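Local structure of ORF112 (4WCG) at residues A[37-50]-A[71-85]. The protein binds Z-DNA through its Zalpha domain, the part of the longer protein present here, and may also bind RNA. Residues are numbered along the deposited sequence; the frame is centred on the assembly and turned at random.
Sequences PISEEMNLKILAYL and EVNRHLYRMSEDGRV. With SO4 (sulfate ion), chain F; nucleotides of chain D; nucleotides of chain C.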
loop_
_atom_site.group_PDB
_atom_site.type_symbol
_atom_site.label_atom_id
_atom_site.label_comp_id
_atom_site.label_asym_id
_atom_site.label_seq_id
_atom_site.Cartn_x
_atom_site.Cartn_y
_atom_site.Cartn_z
ATOM N N PRO A 37 3.091 -16.598 -3.465
ATOM C CA PRO A 37 1.774 -16.151 -3.932
ATOM C C PRO A 37 1.030 -15.366 -2.853
ATOM O O PRO A 37 1.547 -15.205 -1.745
ATOM C CB PRO A 37 1.043 -17.468 -4.252
ATOM C CG PRO A 37 2.111 -18.525 -4.278
ATOM C CD PRO A 37 3.145 -18.059 -3.309
ATOM N N ILE A 38 -0.164 -14.875 -3.181
ATOM C CA ILE A 38 -1.030 -14.225 -2.196
ATOM C C ILE A 38 -2.248 -15.095 -1.906
ATOM O O ILE A 38 -2.994 -15.458 -2.814
ATOM C CB ILE A 38 -1.511 -12.841 -2.667
ATOM C CG1 ILE A 38 -0.334 -11.872 -2.787
ATOM C CG2 ILE A 38 -2.568 -12.290 -1.715
ATOM C CD1 ILE A 38 0.353 -11.584 -1.470
ATOM N N SER A 39 -2.428 -15.436 -0.636
ATOM C CA SER A 39 -3.591 -16.190 -0.191
ATOM C C SER A 39 -4.613 -15.261 0.447
ATOM O O SER A 39 -4.296 -14.538 1.395
ATOM C CB SER A 39 -3.177 -17.273 0.804
ATOM O OG SER A 39 -4.288 -17.740 1.544
ATOM N N GLU A 40 -5.844 -15.276 -0.058
ATOM C CA GLU A 40 -6.885 -14.464 0.557
ATOM C C GLU A 40 -7.200 -15.007 1.947
ATOM O O GLU A 40 -7.536 -14.249 2.856
ATOM C CB GLU A 40 -8.144 -14.419 -0.320
ATOM C CG GLU A 40 -9.336 -13.665 0.291
ATOM C CD GLU A 40 -9.037 -12.209 0.664
ATOM O OE1 GLU A 40 -8.073 -11.612 0.123
ATOM O OE2 GLU A 40 -9.790 -11.659 1.499
ATOM N N GLU A 41 -7.071 -16.321 2.114
ATOM C CA GLU A 41 -7.223 -16.933 3.427
ATOM C C GLU A 41 -6.216 -16.345 4.422
ATOM O O GLU A 41 -6.565 -16.047 5.562
ATOM C CB GLU A 41 -7.061 -18.449 3.329
ATOM C CG GLU A 41 -7.078 -19.163 4.667
ATOM C CD GLU A 41 -7.419 -20.632 4.529
ATOM O OE1 GLU A 41 -8.403 -20.950 3.826
ATOM O OE2 GLU A 41 -6.701 -21.470 5.116
ATOM N N MET A 42 -4.970 -16.177 3.982
ATOM C CA MET A 42 -3.941 -15.559 4.823
ATOM C C MET A 42 -4.285 -14.099 5.129
ATOM O O MET A 42 -4.112 -13.626 6.255
ATOM C CB MET A 42 -2.565 -15.658 4.146
ATOM C CG MET A 42 -1.454 -14.916 4.871
ATOM S SD MET A 42 -1.163 -15.519 6.546
ATOM C CE MET A 42 -0.200 -16.991 6.226
ATOM N N ASN A 43 -4.781 -13.387 4.124
ATOM C CA ASN A 43 -5.194 -11.998 4.323
ATOM C C ASN A 43 -6.200 -11.869 5.455
ATOM O O ASN A 43 -6.065 -11.024 6.335
ATOM C CB ASN A 43 -5.796 -11.427 3.050
ATOM C CG ASN A 43 -4.759 -11.121 2.006
ATOM O OD1 ASN A 43 -3.583 -10.925 2.326
ATOM N ND2 ASN A 43 -5.182 -11.080 0.750
ATOM N N LEU A 44 -7.209 -12.732 5.439
ATOM C CA LEU A 44 -8.256 -12.676 6.446
ATOM C C LEU A 44 -7.715 -12.975 7.844
ATOM O O LEU A 44 -8.145 -12.368 8.819
ATOM C CB LEU A 44 -9.384 -13.649 6.089
ATOM C CG LEU A 44 -10.193 -13.255 4.850
ATOM C CD1 LEU A 44 -11.217 -14.317 4.495
ATOM C CD2 LEU A 44 -10.879 -11.923 5.082
ATOM N N LYS A 45 -6.761 -13.893 7.944
ATOM C CA LYS A 45 -6.177 -14.215 9.242
ATOM C C LYS A 45 -5.378 -13.027 9.794
ATOM O O LYS A 45 -5.401 -12.745 10.989
ATOM C CB LYS A 45 -5.290 -15.454 9.132
ATOM C CG LYS A 45 -6.063 -16.723 8.778
ATOM C CD LYS A 45 -5.119 -17.858 8.451
ATOM C CE LYS A 45 -5.884 -19.144 8.174
ATOM N NZ LYS A 45 -4.966 -20.310 8.030
ATOM N N ILE A 46 -4.660 -12.344 8.914
ATOM C CA ILE A 46 -3.879 -11.179 9.321
ATOM C C ILE A 46 -4.803 -10.043 9.765
ATOM O O ILE A 46 -4.567 -9.392 10.780
ATOM C CB ILE A 46 -2.977 -10.713 8.177
ATOM C CG1 ILE A 46 -1.900 -11.765 7.909
ATOM C CG2 ILE A 46 -2.335 -9.365 8.507
ATOM C CD1 ILE A 46 -1.086 -11.494 6.662
ATOM N N LEU A 47 -5.868 -9.821 9.005
ATOM C CA LEU A 47 -6.843 -8.792 9.352
ATOM C C LEU A 47 -7.478 -9.114 10.701
ATOM O O LEU A 47 -7.755 -8.220 11.508
ATOM C CB LEU A 47 -7.917 -8.684 8.269
ATOM C CG LEU A 47 -7.409 -8.137 6.934
ATOM C CD1 LEU A 47 -8.493 -8.225 5.873
ATOM C CD2 LEU A 47 -6.976 -6.695 7.089
ATOM N N ALA A 48 -7.720 -10.396 10.953
ATOM C CA ALA A 48 -8.307 -10.774 12.221
ATOM C C ALA A 48 -7.382 -10.470 13.391
ATOM O O ALA A 48 -7.838 -10.019 14.438
ATOM C CB ALA A 48 -8.680 -12.241 12.216
ATOM N N TYR A 49 -6.087 -10.735 13.223
ATOM C CA TYR A 49 -5.129 -10.413 14.271
ATOM C C TYR A 49 -5.156 -8.908 14.538
ATOM O O TYR A 49 -5.207 -8.472 15.686
ATOM C CB TYR A 49 -3.715 -10.862 13.882
ATOM C CG TYR A 49 -2.679 -10.648 14.972
ATOM C CD1 TYR A 49 -2.075 -9.409 15.155
ATOM C CD2 TYR A 49 -2.320 -11.681 15.825
ATOM C CE1 TYR A 49 -1.136 -9.207 16.153
ATOM C CE2 TYR A 49 -1.376 -11.487 16.827
ATOM C CZ TYR A 49 -0.785 -10.246 16.982
ATOM O OH TYR A 49 0.146 -10.048 17.981
ATOM N N LEU A 50 -5.143 -8.117 13.475
ATOM C CA LEU A 50 -5.082 -6.666 13.622
ATOM C C LEU A 50 -6.322 -6.105 14.296
ATOM O O LEU A 50 -6.251 -5.095 15.002
ATOM C CB LEU A 50 -4.881 -6.002 12.260
ATOM C CG LEU A 50 -3.487 -6.244 11.706
ATOM C CD1 LEU A 50 -3.352 -5.685 10.289
ATOM C CD2 LEU A 50 -2.453 -5.610 12.633
ATOM N N GLU A 71 6.370 -13.995 4.721
ATOM C CA GLU A 71 5.043 -14.258 4.173
ATOM C C GLU A 71 4.014 -13.270 4.694
ATOM O O GLU A 71 3.213 -12.730 3.940
ATOM C CB GLU A 71 4.607 -15.687 4.510
ATOM C CG GLU A 71 3.226 -16.047 4.003
ATOM C CD GLU A 71 2.866 -17.499 4.262
ATOM O OE1 GLU A 71 3.610 -18.176 5.006
ATOM O OE2 GLU A 71 1.838 -17.960 3.718
ATOM N N VAL A 72 4.039 -13.034 5.999
ATOM C CA VAL A 72 3.140 -12.053 6.584
ATOM C C VAL A 72 3.376 -10.662 5.967
ATOM O O VAL A 72 2.420 -9.963 5.597
ATOM C CB VAL A 72 3.291 -12.027 8.117
ATOM C CG1 VAL A 72 2.562 -10.823 8.719
ATOM C CG2 VAL A 72 2.730 -13.314 8.702
ATOM N N ASN A 73 4.632 -10.266 5.814
ATOM C CA ASN A 73 4.916 -8.956 5.236
ATOM C C ASN A 73 4.478 -8.898 3.775
ATOM O O ASN A 73 3.990 -7.862 3.327
ATOM C CB ASN A 73 6.405 -8.597 5.378
ATOM C CG ASN A 73 6.682 -7.812 6.641
ATOM O OD1 ASN A 73 5.818 -7.060 7.097
ATOM N ND2 ASN A 73 7.880 -7.949 7.195
ATOM N N ARG A 74 4.644 -9.988 3.024
ATOM C CA ARG A 74 4.210 -9.969 1.629
ATOM C C ARG A 74 2.713 -9.649 1.574
ATOM O O ARG A 74 2.256 -8.838 0.736
ATOM C CB ARG A 74 4.513 -11.307 0.950
ATOM C CG ARG A 74 4.261 -11.283 -0.564
ATOM C CD ARG A 74 4.797 -12.516 -1.253
ATOM N NE ARG A 74 4.047 -13.707 -0.888
ATOM C CZ ARG A 74 4.512 -14.659 -0.090
ATOM N NH1 ARG A 74 5.718 -14.542 0.440
ATOM N NH2 ARG A 74 3.768 -15.723 0.179
ATOM N N HIS A 75 1.954 -10.277 2.468
ATOM C CA HIS A 75 0.511 -10.057 2.465
ATOM C C HIS A 75 0.130 -8.671 3.004
ATOM O O HIS A 75 -0.758 -8.022 2.447
ATOM C CB HIS A 75 -0.197 -11.167 3.244
ATOM C CG HIS A 75 -0.212 -12.482 2.529
ATOM N ND1 HIS A 75 0.911 -13.271 2.385
ATOM C CD2 HIS A 75 -1.218 -13.141 1.906
ATOM C CE1 HIS A 75 0.594 -14.363 1.713
ATOM N NE2 HIS A 75 -0.691 -14.309 1.408
ATOM N N LEU A 76 0.796 -8.208 4.064
ATOM C CA LEU A 76 0.523 -6.867 4.601
ATOM C C LEU A 76 0.738 -5.796 3.543
ATOM O O LEU A 76 -0.106 -4.916 3.330
ATOM C CB LEU A 76 1.418 -6.554 5.813
ATOM C CG LEU A 76 1.049 -7.256 7.119
ATOM C CD1 LEU A 76 2.211 -7.162 8.115
ATOM C CD2 LEU A 76 -0.205 -6.594 7.711
ATOM N N TYR A 77 1.882 -5.851 2.872
ATOM C CA TYR A 77 2.165 -4.818 1.892
ATOM C C TYR A 77 1.194 -4.870 0.711
ATOM O O TYR A 77 0.778 -3.831 0.215
ATOM C CB TYR A 77 3.617 -4.909 1.416
ATOM C CG TYR A 77 4.594 -4.248 2.378
ATOM C CD1 TYR A 77 5.126 -4.949 3.459
ATOM C CD2 TYR A 77 4.941 -2.919 2.221
ATOM C CE1 TYR A 77 6.010 -4.340 4.332
ATOM C CE2 TYR A 77 5.814 -2.297 3.085
ATOM C CZ TYR A 77 6.347 -3.013 4.145
ATOM O OH TYR A 77 7.218 -2.370 4.993
ATOM N N ARG A 78 0.817 -6.059 0.252
ATOM C CA ARG A 78 -0.156 -6.089 -0.829
ATOM C C ARG A 78 -1.527 -5.574 -0.370
ATOM O O ARG A 78 -2.201 -4.870 -1.132
ATOM C CB ARG A 78 -0.254 -7.488 -1.412
ATOM C CG ARG A 78 1.013 -7.882 -2.191
ATOM C CD ARG A 78 1.419 -6.865 -3.286
ATOM N NE ARG A 78 2.515 -7.377 -4.113
ATOM C CZ ARG A 78 3.077 -6.738 -5.143
ATOM N NH1 ARG A 78 2.667 -5.521 -5.510
ATOM N NH2 ARG A 78 4.060 -7.324 -5.820
ATOM N N MET A 79 -1.933 -5.903 0.862
ATOM C CA MET A 79 -3.207 -5.368 1.384
ATOM C C MET A 79 -3.161 -3.855 1.560
ATOM O O MET A 79 -4.198 -3.183 1.457
ATOM C CB MET A 79 -3.584 -6.024 2.714
ATOM C CG MET A 79 -4.282 -7.360 2.502
ATOM S SD MET A 79 -5.072 -7.993 3.989
ATOM C CE MET A 79 -3.628 -8.383 4.992
ATOM N N SER A 80 -1.980 -3.307 1.817
ATOM C CA SER A 80 -1.882 -1.872 2.026
ATOM C C SER A 80 -2.143 -1.120 0.713
ATOM O O SER A 80 -2.561 0.033 0.730
ATOM C CB SER A 80 -0.513 -1.492 2.602
ATOM O OG SER A 80 0.509 -1.515 1.616
ATOM N N GLU A 81 -1.907 -1.759 -0.434
ATOM C CA GLU A 81 -2.116 -1.100 -1.718
ATOM C C GLU A 81 -3.548 -0.629 -1.891
ATOM O O GLU A 81 -3.772 0.474 -2.366
ATOM C CB GLU A 81 -1.742 -2.023 -2.886
ATOM C CG GLU A 81 -0.276 -2.382 -2.885
ATOM C CD GLU A 81 0.078 -3.489 -3.845
ATOM O OE1 GLU A 81 -0.783 -3.921 -4.642
ATOM O OE2 GLU A 81 1.247 -3.917 -3.796
ATOM N N ASP A 82 -4.514 -1.471 -1.512
ATOM C CA ASP A 82 -5.911 -1.091 -1.679
ATOM C C ASP A 82 -6.561 -0.687 -0.370
ATOM O O ASP A 82 -7.786 -0.587 -0.287
ATOM C CB ASP A 82 -6.720 -2.210 -2.349
ATOM C CG ASP A 82 -6.586 -3.551 -1.652
ATOM O OD1 ASP A 82 -5.503 -3.861 -1.130
ATOM O OD2 ASP A 82 -7.575 -4.314 -1.656
ATOM N N GLY A 83 -5.744 -0.438 0.645
ATOM C CA GLY A 83 -6.230 0.168 1.876
ATOM C C GLY A 83 -6.883 -0.754 2.887
ATOM O O GLY A 83 -7.588 -0.289 3.788
ATOM N N ARG A 84 -6.642 -2.053 2.767
ATOM C CA ARG A 84 -7.192 -2.998 3.742
ATOM C C ARG A 84 -6.430 -2.978 5.066
ATOM O O ARG A 84 -6.982 -3.312 6.121
ATOM C CB ARG A 84 -7.198 -4.410 3.162
ATOM C CG ARG A 84 -8.204 -4.575 2.042
ATOM C CD ARG A 84 -8.085 -5.938 1.409
ATOM N NE ARG A 84 -8.798 -6.955 2.165
ATOM C CZ ARG A 84 -8.779 -8.252 1.859
ATOM N NH1 ARG A 84 -8.051 -8.678 0.835
ATOM N NH2 ARG A 84 -9.469 -9.123 2.584
ATOM N N VAL A 85 -5.140 -2.649 4.987
ATOM C CA VAL A 85 -4.323 -2.343 6.158
ATOM C C VAL A 85 -3.562 -1.055 5.863
ATOM O O VAL A 85 -3.483 -0.610 4.707
ATOM C CB VAL A 85 -3.310 -3.480 6.510
ATOM C CG1 VAL A 85 -4.031 -4.780 6.786
ATOM C CG2 VAL A 85 -2.292 -3.680 5.393
HETATM S S SO4 F . -6.916 -18.452 -0.974
HETATM O O1 SO4 F . -6.481 -17.396 -1.885
HETATM O O2 SO4 F . -7.685 -17.871 0.122
HETATM O O3 SO4 F . -5.756 -19.151 -0.428
HETATM O O4 SO4 F . -7.755 -19.401 -1.701
ATOM P P DG D 5 10.892 -9.466 5.325
ATOM O OP1 DG D 5 10.450 -9.139 6.660
ATOM O OP2 DG D 5 11.584 -10.713 5.111
ATOM O "O5'" DG D 5 9.618 -9.382 4.397
ATOM C "C5'" DG D 5 9.744 -9.580 3.016
ATOM C "C4'" DG D 5 8.440 -9.286 2.317
ATOM O "O4'" DG D 5 8.072 -7.913 2.513
ATOM C "C3'" DG D 5 8.503 -9.493 0.810
ATOM O "O3'" DG D 5 7.968 -10.776 0.555
ATOM C "C2'" DG D 5 7.633 -8.384 0.248
ATOM C "C1'" DG D 5 7.569 -7.332 1.332
ATOM N N9 DG D 5 8.300 -6.091 1.102
ATOM C C8 DG D 5 7.806 -4.828 1.274
ATOM N N7 DG D 5 8.690 -3.898 1.068
ATOM C C5 DG D 5 9.842 -4.591 0.742
ATOM C C6 DG D 5 11.124 -4.115 0.404
ATOM O O6 DG D 5 11.507 -2.959 0.317
ATOM N N1 DG D 5 12.006 -5.157 0.168
ATOM C C2 DG D 5 11.689 -6.486 0.233
ATOM N N2 DG D 5 12.672 -7.339 -0.037
ATOM N N3 DG D 5 10.490 -6.942 0.535
ATOM C C4 DG D 5 9.621 -5.946 0.770
ATOM P P DC D 4 9.738 -3.889 6.879
ATOM O OP1 DC D 4 8.272 -3.988 6.792
ATOM O OP2 DC D 4 10.433 -4.606 7.956
ATOM O "O5'" DC D 4 10.370 -4.312 5.470
ATOM C "C5'" DC D 4 9.728 -5.264 4.660
ATOM C "C4'" DC D 4 10.746 -6.258 4.119
ATOM O "O4'" DC D 4 11.662 -5.575 3.213
ATOM C "C3'" DC D 4 11.624 -6.932 5.181
ATOM O "O3'" DC D 4 11.841 -8.302 4.821
ATOM C "C2'" DC D 4 12.927 -6.144 5.080
ATOM C "C1'" DC D 4 12.990 -5.895 3.576
ATOM N N1 DC D 4 13.863 -4.760 3.211
ATOM C C2 DC D 4 15.176 -4.993 2.832
ATOM O O2 DC D 4 15.586 -6.160 2.810
ATOM N N3 DC D 4 15.971 -3.939 2.506
ATOM C C4 DC D 4 15.477 -2.699 2.551
ATOM N N4 DC D 4 16.285 -1.686 2.223
ATOM C C5 DC D 4 14.134 -2.441 2.948
ATOM C C6 DC D 4 13.367 -3.487 3.256
ATOM P P DG C 5 6.811 -0.714 -13.677
ATOM O OP1 DG C 5 5.649 -0.141 -14.267
ATOM O OP2 DG C 5 8.079 -0.529 -14.321
ATOM O "O5'" DG C 5 6.935 -0.173 -12.192
ATOM C "C5'" DG C 5 8.012 -0.578 -11.399
ATOM C "C4'" DG C 5 7.869 -0.050 -9.993
ATOM O "O4'" DG C 5 6.628 -0.500 -9.427
ATOM C "C3'" DG C 5 8.969 -0.546 -9.068
ATOM O "O3'" DG C 5 9.970 0.450 -9.012
ATOM C "C2'" DG C 5 8.263 -0.724 -7.741
ATOM C "C1'" DG C 5 6.796 -0.892 -8.084
ATOM N N9 DG C 5 6.235 -2.226 -7.938
ATOM C C8 DG C 5 5.071 -2.527 -7.285
ATOM N N7 DG C 5 4.762 -3.789 -7.340
ATOM C C5 DG C 5 5.785 -4.359 -8.078
ATOM C C6 DG C 5 5.987 -5.699 -8.474
ATOM O O6 DG C 5 5.288 -6.679 -8.246
ATOM N N1 DG C 5 7.150 -5.837 -9.218
ATOM C C2 DG C 5 7.992 -4.818 -9.560
ATOM N N2 DG C 5 9.052 -5.153 -10.295
ATOM N N3 DG C 5 7.804 -3.562 -9.215
ATOM C C4 DG C 5 6.698 -3.407 -8.465
HETATM O O HOH W 1 -2.129 -9.484 0.466
#
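H75 of helix 71-81 lies between I38 and M42 of segment 37-50, where the first helix of the Zalpha winged helix-turn-helix fold crosses the DNA-recognition helix at 86°. Carbon packs on both faces of the imidazole: M42 CG stands 3.5 Å from the H75 ring centroid, and I38 CD1 covers the opposite face. The ring's rotation is fixed by two hydrogen bonds, ND1 giving to E71 O one turn back and NE2 accepting from S39 N at 2.9 Å, nearly straight (167°), so the neutral ND1-H form is probably present. Deeper in, I46 is a knob in the hole formed by V72, H75, L76 and M79, with CG2 3.6 Å from L76 CD2; L47 and L50 extend this apolar layer to V85. At the start of helix 40-50 a salt bridge joins E40 to R84 end-on, R84 NH2 2.8 Å from E40 OE2 and NH1 bound to OE1, with the carboxylate and guanidinium planes 17° apart, nearly coplanar; N43 ND2 reaches the same OE1 from above the carboxylate plane. A water bridges N43 OD1 and H75 O. On the DNA side, R74 NH1 pairs with a phosphate, while N73, Y77 and R78 contact nucleotides directly. Bent at chi3, the R74 chain turns its guanidinium side-on to the N-terminal loop, where NE and NH2 each lie 3.0 Å from P37 O.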